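Local atomic coordinates of fluvirucin B1 DH domain from module 1 (Actinomadura vulgaris, PDB entry 6OBV), a protein that probably catalyses the loss of water from a beta-hydroxyacyl intermediate during assembly of the polyketide fluvirucin B1, as the dehydratase domain of its first module. Residues F82-V87 with G221-H226; V93-L98 with G128-A133; H135-T138 with P142-R145. All blocks are in the same frame, centred on the assembly; numbering follows the deposited sequence.

Interaction 1 (F82-V87 with G221-H226)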
loop_
_atom_site.group_PDB
_atom_site.type_symbol
_atom_site.label_atom_id
_atom_site.label_comp_id
_atom_site.label_asym_id
_atom_site.label_seq_id
_atom_site.Cartn_x
_atom_site.Cartn_y
_atom_site.Cartn_z
ATOM N N PHE A 82 12.258 -6.838 -13.663
ATOM C CA PHE A 82 10.806 -6.751 -13.717
ATOM C C PHE A 82 10.184 -8.135 -13.692
ATOM O O PHE A 82 9.120 -8.332 -13.095
ATOM C CB PHE A 82 10.384 -5.968 -14.957
ATOM C CG PHE A 82 10.721 -4.506 -14.884
ATOM C CD1 PHE A 82 10.177 -3.710 -13.887
ATOM C CD2 PHE A 82 11.602 -3.936 -15.791
ATOM C CE1 PHE A 82 10.493 -2.359 -13.810
ATOM C CE2 PHE A 82 11.927 -2.585 -15.713
ATOM C CZ PHE A 82 11.369 -1.798 -14.732
ATOM N N VAL A 83 10.832 -9.104 -14.343
ATOM C CA VAL A 83 10.419 -10.497 -14.224
ATOM C C VAL A 83 10.442 -10.919 -12.761
ATOM O O VAL A 83 9.514 -11.567 -12.264
ATOM C CB VAL A 83 11.332 -11.402 -15.078
ATOM C CG1 VAL A 83 11.250 -12.833 -14.599
ATOM C CG2 VAL A 83 10.995 -11.314 -16.578
ATOM N N GLU A 84 11.514 -10.571 -12.049
ATOM C CA GLU A 84 11.607 -10.956 -10.643
ATOM C C GLU A 84 10.528 -10.273 -9.804
ATOM O O GLU A 84 9.926 -10.898 -8.920
ATOM C CB GLU A 84 12.992 -10.637 -10.075
ATOM C CG GLU A 84 13.051 -10.700 -8.525
ATOM C CD GLU A 84 13.037 -12.141 -7.977
ATOM O OE1 GLU A 84 12.975 -13.089 -8.802
ATOM O OE2 GLU A 84 13.099 -12.322 -6.728
ATOM N N LEU A 85 10.257 -8.999 -10.083
ATOM C CA LEU A 85 9.245 -8.274 -9.322
ATOM C C LEU A 85 7.860 -8.847 -9.566
ATOM O O LEU A 85 7.086 -9.071 -8.623
ATOM C CB LEU A 85 9.283 -6.794 -9.701
ATOM C CG LEU A 85 10.463 -6.054 -9.083
ATOM C CD1 LEU A 85 10.607 -4.630 -9.605
ATOM C CD2 LEU A 85 10.342 -6.059 -7.545
ATOM N N ALA A 86 7.529 -9.084 -10.835
ATOM C CA ALA A 86 6.222 -9.610 -11.189
ATOM C C ALA A 86 6.016 -11.011 -10.612
ATOM O O ALA A 86 4.931 -11.337 -10.120
ATOM C CB ALA A 86 6.070 -9.615 -12.716
ATOM N N VAL A 87 7.044 -11.856 -10.652
ATOM C CA VAL A 87 6.876 -13.213 -10.139
ATOM C C VAL A 87 6.699 -13.200 -8.622
ATOM O O VAL A 87 5.844 -13.912 -8.079
ATOM C CB VAL A 87 8.053 -14.094 -10.583
ATOM C CG1 VAL A 87 8.101 -15.353 -9.717
ATOM C CG2 VAL A 87 7.887 -14.469 -12.060
ATOM N N GLY A 221 20.059 -15.768 -2.189
ATOM C CA GLY A 221 19.060 -16.631 -1.576
ATOM C C GLY A 221 17.708 -15.969 -1.375
ATOM O O GLY A 221 16.673 -16.645 -1.393
ATOM N N GLY A 222 17.690 -14.646 -1.197
ATOM C CA GLY A 222 16.445 -13.922 -1.031
ATOM C C GLY A 222 15.695 -13.622 -2.312
ATOM O O GLY A 222 14.506 -13.288 -2.264
ATOM N N TYR A 223 16.352 -13.722 -3.455
ATOM C CA TYR A 223 15.658 -13.512 -4.709
ATOM C C TYR A 223 14.968 -14.799 -5.140
ATOM O O TYR A 223 15.368 -15.901 -4.763
ATOM C CB TYR A 223 16.630 -13.033 -5.785
ATOM C CG TYR A 223 17.090 -11.595 -5.572
ATOM C CD1 TYR A 223 16.316 -10.522 -6.016
ATOM C CD2 TYR A 223 18.287 -11.313 -4.931
ATOM C CE1 TYR A 223 16.712 -9.210 -5.833
ATOM C CE2 TYR A 223 18.701 -10.000 -4.743
ATOM C CZ TYR A 223 17.909 -8.954 -5.202
ATOM O OH TYR A 223 18.312 -7.653 -5.003
ATOM N N GLY A 224 13.895 -14.639 -5.910
ATOM C CA GLY A 224 13.379 -15.741 -6.694
ATOM C C GLY A 224 14.467 -16.247 -7.624
ATOM O O GLY A 224 14.836 -17.419 -7.586
ATOM N N ILE A 225 14.988 -15.358 -8.471
ATOM C CA ILE A 225 16.259 -15.567 -9.156
ATOM C C ILE A 225 16.916 -14.201 -9.301
ATOM O O ILE A 225 16.291 -13.255 -9.802
ATOM C CB ILE A 225 16.097 -16.288 -10.515
ATOM C CG1 ILE A 225 17.498 -16.668 -11.037
ATOM C CG2 ILE A 225 15.284 -15.421 -11.519
ATOM C CD1 ILE A 225 17.577 -17.661 -12.205
ATOM N N HIS A 226 18.160 -14.071 -8.816
ATOM C CA HIS A 226 18.825 -12.775 -8.830
ATOM C C HIS A 226 18.717 -12.162 -10.228
ATOM O O HIS A 226 19.046 -12.831 -11.217
ATOM C CB HIS A 226 20.297 -12.898 -8.419
ATOM C CG HIS A 226 20.928 -11.591 -8.027
ATOM N ND1 HIS A 226 20.974 -10.500 -8.870
ATOM C CD2 HIS A 226 21.521 -11.199 -6.875
ATOM C CE1 HIS A 226 21.578 -9.496 -8.258
ATOM N NE2 HIS A 226 21.913 -9.891 -7.045
#

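Interaction 2 (V93-L98 with G128-A133)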
loop_
_atom_site.group_PDB
_atom_site.type_symbol
_atom_site.label_atom_id
_atom_site.label_comp_id
_atom_site.label_asym_id
_atom_site.label_seq_id
_atom_site.Cartn_x
_atom_site.Cartn_y
_atom_site.Cartn_z
ATOM N N VAL A 93 -0.026 -13.790 -4.155
ATOM C CA VAL A 93 -1.445 -14.024 -4.400
ATOM C C VAL A 93 -1.707 -15.445 -4.906
ATOM O O VAL A 93 -2.767 -15.707 -5.461
ATOM C CB VAL A 93 -2.032 -12.979 -5.368
ATOM C CG1 VAL A 93 -2.189 -11.628 -4.678
ATOM C CG2 VAL A 93 -1.180 -12.846 -6.595
ATOM N N GLY A 94 -0.762 -16.366 -4.718
ATOM C CA GLY A 94 -0.929 -17.720 -5.218
ATOM C C GLY A 94 -1.123 -17.819 -6.715
ATOM O O GLY A 94 -1.866 -18.686 -7.178
ATOM N N CYS A 95 -0.494 -16.930 -7.480
ATOM C CA CYS A 95 -0.513 -16.937 -8.944
ATOM C C CYS A 95 0.916 -16.870 -9.459
ATOM O O CYS A 95 1.343 -15.844 -9.997
ATOM C CB CYS A 95 -1.315 -15.756 -9.488
ATOM S SG CYS A 95 -3.019 -16.079 -9.710
ATOM N N PRO A 96 1.685 -17.951 -9.314
ATOM C CA PRO A 96 3.145 -17.825 -9.456
ATOM C C PRO A 96 3.646 -17.697 -10.886
ATOM O O PRO A 96 4.772 -17.214 -11.064
ATOM C CB PRO A 96 3.672 -19.116 -8.806
ATOM C CG PRO A 96 2.549 -20.104 -9.001
ATOM C CD PRO A 96 1.276 -19.297 -8.869
ATOM N N VAL A 97 2.850 -18.088 -11.889
ATOM C CA VAL A 97 3.310 -18.216 -13.269
ATOM C C VAL A 97 3.118 -16.900 -14.015
ATOM O O VAL A 97 2.005 -16.363 -14.078
ATOM C CB VAL A 97 2.575 -19.363 -13.979
ATOM C CG1 VAL A 97 2.962 -19.426 -15.467
ATOM C CG2 VAL A 97 2.893 -20.686 -13.270
ATOM N N LEU A 98 4.201 -16.395 -14.603
ATOM C CA LEU A 98 4.170 -15.172 -15.408
ATOM C C LEU A 98 3.791 -15.532 -16.837
ATOM O O LEU A 98 4.642 -15.836 -17.675
ATOM C CB LEU A 98 5.520 -14.477 -15.363
ATOM C CG LEU A 98 5.551 -13.103 -16.013
ATOM C CD1 LEU A 98 4.394 -12.277 -15.493
ATOM C CD2 LEU A 98 6.893 -12.441 -15.695
ATOM N N GLY A 128 -9.128 -17.354 -13.303
ATOM C CA GLY A 128 -8.003 -17.517 -12.400
ATOM C C GLY A 128 -6.754 -16.764 -12.809
ATOM O O GLY A 128 -5.678 -17.021 -12.255
ATOM N N ARG A 129 -6.870 -15.841 -13.762
ATOM C CA ARG A 129 -5.765 -15.042 -14.260
ATOM C C ARG A 129 -5.828 -13.648 -13.645
ATOM O O ARG A 129 -6.913 -13.100 -13.431
ATOM C CB ARG A 129 -5.799 -14.976 -15.796
ATOM C CG ARG A 129 -5.448 -16.329 -16.462
ATOM C CD ARG A 129 -5.858 -16.444 -17.939
ATOM N NE ARG A 129 -5.016 -15.602 -18.775
ATOM C CZ ARG A 129 -5.423 -14.437 -19.272
ATOM N NH1 ARG A 129 -6.658 -14.015 -19.016
ATOM N NH2 ARG A 129 -4.612 -13.694 -20.015
ATOM N N ARG A 130 -4.656 -13.102 -13.330
ATOM C CA ARG A 130 -4.514 -11.793 -12.699
ATOM C C ARG A 130 -3.659 -10.889 -13.573
ATOM O O ARG A 130 -2.688 -11.346 -14.194
ATOM C CB ARG A 130 -3.865 -11.903 -11.317
ATOM C CG ARG A 130 -4.660 -12.688 -10.298
ATOM C CD ARG A 130 -3.954 -12.643 -8.958
ATOM N NE ARG A 130 -4.595 -13.438 -7.904
ATOM C CZ ARG A 130 -5.373 -12.924 -6.958
ATOM N NH1 ARG A 130 -5.649 -11.619 -6.945
ATOM N NH2 ARG A 130 -5.885 -13.715 -6.032
ATOM N N GLU A 131 -4.029 -9.609 -13.629
ATOM C CA GLU A 131 -3.225 -8.615 -14.320
ATOM C C GLU A 131 -2.199 -8.061 -13.342
ATOM O O GLU A 131 -2.482 -7.897 -12.151
ATOM C CB GLU A 131 -4.084 -7.481 -14.878
ATOM C CG GLU A 131 -4.803 -7.810 -16.154
ATOM C CD GLU A 131 -5.997 -8.732 -15.915
ATOM O OE1 GLU A 131 -6.938 -8.333 -15.182
ATOM O OE2 GLU A 131 -5.986 -9.868 -16.455
ATOM N N VAL A 132 -0.995 -7.811 -13.845
ATOM C CA VAL A 132 0.098 -7.299 -13.033
ATOM C C VAL A 132 0.704 -6.132 -13.787
ATOM O O VAL A 132 0.659 -6.084 -15.021
ATOM C CB VAL A 132 1.152 -8.384 -12.719
ATOM C CG1 VAL A 132 1.821 -8.866 -13.988
ATOM C CG2 VAL A 132 2.190 -7.888 -11.683
ATOM N N ALA A 133 1.203 -5.154 -13.032
ATOM C CA ALA A 133 1.832 -3.960 -13.576
ATOM C C ALA A 133 2.925 -3.536 -12.607
ATOM O O ALA A 133 2.783 -3.725 -11.401
ATOM C CB ALA A 133 0.807 -2.827 -13.788
#

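Interaction 3 (H135-T138 with P142-R145)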
loop_
_atom_site.group_PDB
_atom_site.type_symbol
_atom_site.label_atom_id
_atom_site.label_comp_id
_atom_site.label_asym_id
_atom_site.label_seq_id
_atom_site.Cartn_x
_atom_site.Cartn_y
_atom_site.Cartn_z
ATOM N N HIS A 135 5.131 -0.129 -11.589
ATOM C CA HIS A 135 5.335 1.312 -11.657
ATOM C C HIS A 135 6.564 1.713 -10.843
ATOM O O HIS A 135 6.958 1.031 -9.896
ATOM C CB HIS A 135 4.105 2.066 -11.130
ATOM C CG HIS A 135 2.891 1.914 -11.994
ATOM N ND1 HIS A 135 2.098 0.785 -11.975
ATOM C CD2 HIS A 135 2.346 2.742 -12.917
ATOM C CE1 HIS A 135 1.112 0.928 -12.837
ATOM N NE2 HIS A 135 1.239 2.107 -13.423
ATOM N N ALA A 136 7.161 2.844 -11.203
ATOM C CA ALA A 136 8.328 3.317 -10.476
ATOM C C ALA A 136 8.387 4.827 -10.552
ATOM O O ALA A 136 7.835 5.454 -11.467
ATOM C CB ALA A 136 9.631 2.703 -11.024
ATOM N N ARG A 137 9.065 5.413 -9.570
ATOM C CA ARG A 137 9.321 6.846 -9.606
ATOM C C ARG A 137 10.462 7.164 -8.657
ATOM O O ARG A 137 10.772 6.389 -7.744
ATOM C CB ARG A 137 8.074 7.647 -9.229
ATOM C CG ARG A 137 7.641 7.439 -7.808
ATOM C CD ARG A 137 6.869 8.632 -7.306
ATOM N NE ARG A 137 6.362 8.413 -5.953
ATOM C CZ ARG A 137 5.313 9.049 -5.438
ATOM N NH1 ARG A 137 4.659 9.943 -6.165
ATOM N NH2 ARG A 137 4.912 8.785 -4.198
ATOM N N THR A 138 11.108 8.304 -8.908
ATOM C CA THR A 138 12.155 8.831 -8.046
ATOM C C THR A 138 11.740 10.210 -7.582
ATOM O O THR A 138 11.140 10.974 -8.348
ATOM C CB THR A 138 13.511 8.933 -8.756
ATOM O OG1 THR A 138 13.456 9.973 -9.738
ATOM C CG2 THR A 138 13.852 7.647 -9.441
ATOM N N PRO A 142 6.168 11.922 -11.312
ATOM C CA PRO A 142 5.023 11.016 -11.478
ATOM C C PRO A 142 5.465 9.580 -11.699
ATOM O O PRO A 142 6.521 9.307 -12.275
ATOM C CB PRO A 142 4.310 11.567 -12.719
ATOM C CG PRO A 142 5.387 12.280 -13.471
ATOM C CD PRO A 142 6.229 12.917 -12.398
ATOM N N TRP A 143 4.641 8.658 -11.211
ATOM C CA TRP A 143 4.828 7.246 -11.501
ATOM C C TRP A 143 4.841 6.997 -13.004
ATOM O O TRP A 143 4.079 7.604 -13.768
ATOM C CB TRP A 143 3.714 6.415 -10.868
ATOM C CG TRP A 143 3.668 6.418 -9.373
ATOM C CD1 TRP A 143 2.894 7.206 -8.586
ATOM C CD2 TRP A 143 4.417 5.575 -8.486
ATOM N NE1 TRP A 143 3.112 6.912 -7.264
ATOM C CE2 TRP A 143 4.039 5.909 -7.178
ATOM C CE3 TRP A 143 5.365 4.573 -8.677
ATOM C CZ2 TRP A 143 4.586 5.286 -6.061
ATOM C CZ3 TRP A 143 5.903 3.938 -7.565
ATOM C CH2 TRP A 143 5.512 4.302 -6.273
ATOM N N THR A 144 5.714 6.088 -13.417
ATOM C CA THR A 144 5.788 5.604 -14.789
ATOM C C THR A 144 5.562 4.105 -14.757
ATOM O O THR A 144 6.159 3.405 -13.931
ATOM C CB THR A 144 7.146 5.921 -15.414
ATOM O OG1 THR A 144 7.331 7.336 -15.423
ATOM C CG2 THR A 144 7.248 5.379 -16.859
ATOM N N ARG A 145 4.693 3.616 -15.639
ATOM C CA ARG A 145 4.518 2.185 -15.796
ATOM C C ARG A 145 5.628 1.613 -16.674
ATOM O O ARG A 145 5.852 2.079 -17.789
ATOM C CB ARG A 145 3.145 1.871 -16.395
ATOM C CG ARG A 145 2.717 0.433 -16.112
ATOM C CD ARG A 145 1.331 0.129 -16.617
ATOM N NE ARG A 145 1.224 0.253 -18.062
ATOM C CZ ARG A 145 0.155 -0.124 -18.757
ATOM N NH1 ARG A 145 -0.896 -0.649 -18.134
ATOM N NH2 ARG A 145 0.136 0.024 -20.072
#

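Interaction 1 (F82-V87 with G221-H226)
Glu-84 drives its carboxylate from the helix into the loop at Tyr-223, Gly-224 and Ile-225, overlapping two consecutive backbone amides. Its CG stands anti to the backbone N (chi1 166°) and the chain then bends at chi2, which brings both oxygens against the loop. Gly-224 N gives its hydrogen to Glu-84 OE2 at 2.6 Å, on the syn side and close to the carboxylate plane. The second bond, from Ile-225 N to Glu-84 OE1, spans 3.1 Å and is fairly straight (163° at the hydrogen), but that donor comes from well above the plane. Two donors, one to each oxygen, fix the rotation of the carboxylate. OE2 is gripped again by NE2 of His-37, and these hydrogen bonds would be expected to favour the ionised form of the acid.

Tyr-223 sets the edge of its ring against the carboxylate. Its CD1 lies 3.8 Å from Glu-84 OE2, which sits near the ring plane, and the two side chains cross at about a right angle. Ile-225 CG2 comes within 4.3 Å of Glu-84 OE1, and the isoleucine also packs on Leu-230 and Leu-257. Glu-84, Tyr-223 and Ile-225 are buried, Gly-224 only partly. The bonds tie the loop that leads through the N-cap His-226 into helix 227-232 to helix 79-92, the central helix of the N-terminal hotdog in the double-hotdog dehydratase fold.

Interaction 2 (V93-L98 with G128-A133)
Arg-130 lays the stem and guanidinium of its side chain against Val-93 and Cys-95, and here the contact is dense. Val-93 CB sits over one face of the guanidinium, 3.6 Å from Arg-130 NE and offset toward the rim of the group, while Val-93 CG2 packs on Arg-130 CD at 3.6 Å. Cys-95 comes from another direction: its SG lies at the guanidinium edge, in the plane, and also touches Arg-130 CD at 3.6 Å. The arginine chain runs extended from CG to NE (chi2 -176°, chi3 -177°), which carries the charged group past the sulfur to the valine.

Val-93 and Cys-95 flank Gly-94, the C-prime residue of a Schellman motif that ends helix 79-92; from this turn the chain passes into strand 97-103, while Arg-130 opens strand 130-137. Arg-130 NH1 is hydrogen-bonded to the carbonyl O of Thr-122, whereas NE, buried by the contact, has no hydrogen-bonding partner in the model.

The rest is looser. Gly-128 O approaches Cys-95 SG only to 3.8 Å, at the partly exposed margin, and no hydrogen bond crosses between the segments. Farther along, the side chains of Leu-98 and Val-132 stay at the limit of contact, and both also pack on Leu-151 of strand 144-152.

Interaction 3 (H135-T138 with P142-R145)
Arg-137 runs out along the indole of Trp-143. Its CB starts beside the backbone just ahead of strand 144-152, 3.8 Å from Pro-142 O. With chi1 at 65°, CG falls between the backbone N and the carbonyl carbon and lands over the six-membered ring, 3.7 Å from its centroid and only 9° off the normal, a CH-pi contact. CD continues above the bond shared by the two rings, and NE passes over CE2 and CZ2. At the tip, CZ lies 3.6 Å from Trp-143 NE1, which sits over the centre of the guanidinium; the two planes are 20° apart, nearly parallel. The polar end is held from outside: NE bonds to Gln-116 OE1, and NH1 forms a salt bridge with Glu-45 of the second subunit.

The benzo edge of the indole meets the backbone of the neighbouring strand: Ala-136 N lies in the ring plane, 3.5 Å from Trp-143 CE3. His-135 presents one ring face to Arg-145, whose CG makes a second CH-pi contact, 3.8 Å from the imidazole centroid; the arginine then bends away to a salt bridge with Glu-104.

Between these pairs the backbones are joined by Ala-136 N to Thr-144 O and Thr-144 N to Ala-136 O, both 3.0 Å. His-135 and Trp-143 also pack on Pro-47 of the second subunit. This is the end of an antiparallel beta hairpin, strands 130-137 and 144-152, with Ala-136 and Thr-144 as a hydrogen-bonded pair and His-135 and Arg-145 as a non-hydrogen-bonded one.

How the interactions relate
Going from the N terminus, the first of these segments is 82-87, on helix 79-92, whose partner 221-226 comes 134 residues later, so interaction 1 closes a long loop that encloses both other contacts. The helix ends, strand 97-103 begins, and interaction 2 closes a shorter loop at 128-133. Interaction 3 follows in series, at the far end of strand 130-137, where the chain turns back at once. Interactions 1 and 2 touch through Val-87 and Leu-98, joining helix to sheet; interactions 2 and 3 meet where Ala-133 CB packs on Arg-145 CD. Interactions 1 and 3 do not touch, their nearest atoms being about 6 Å apart.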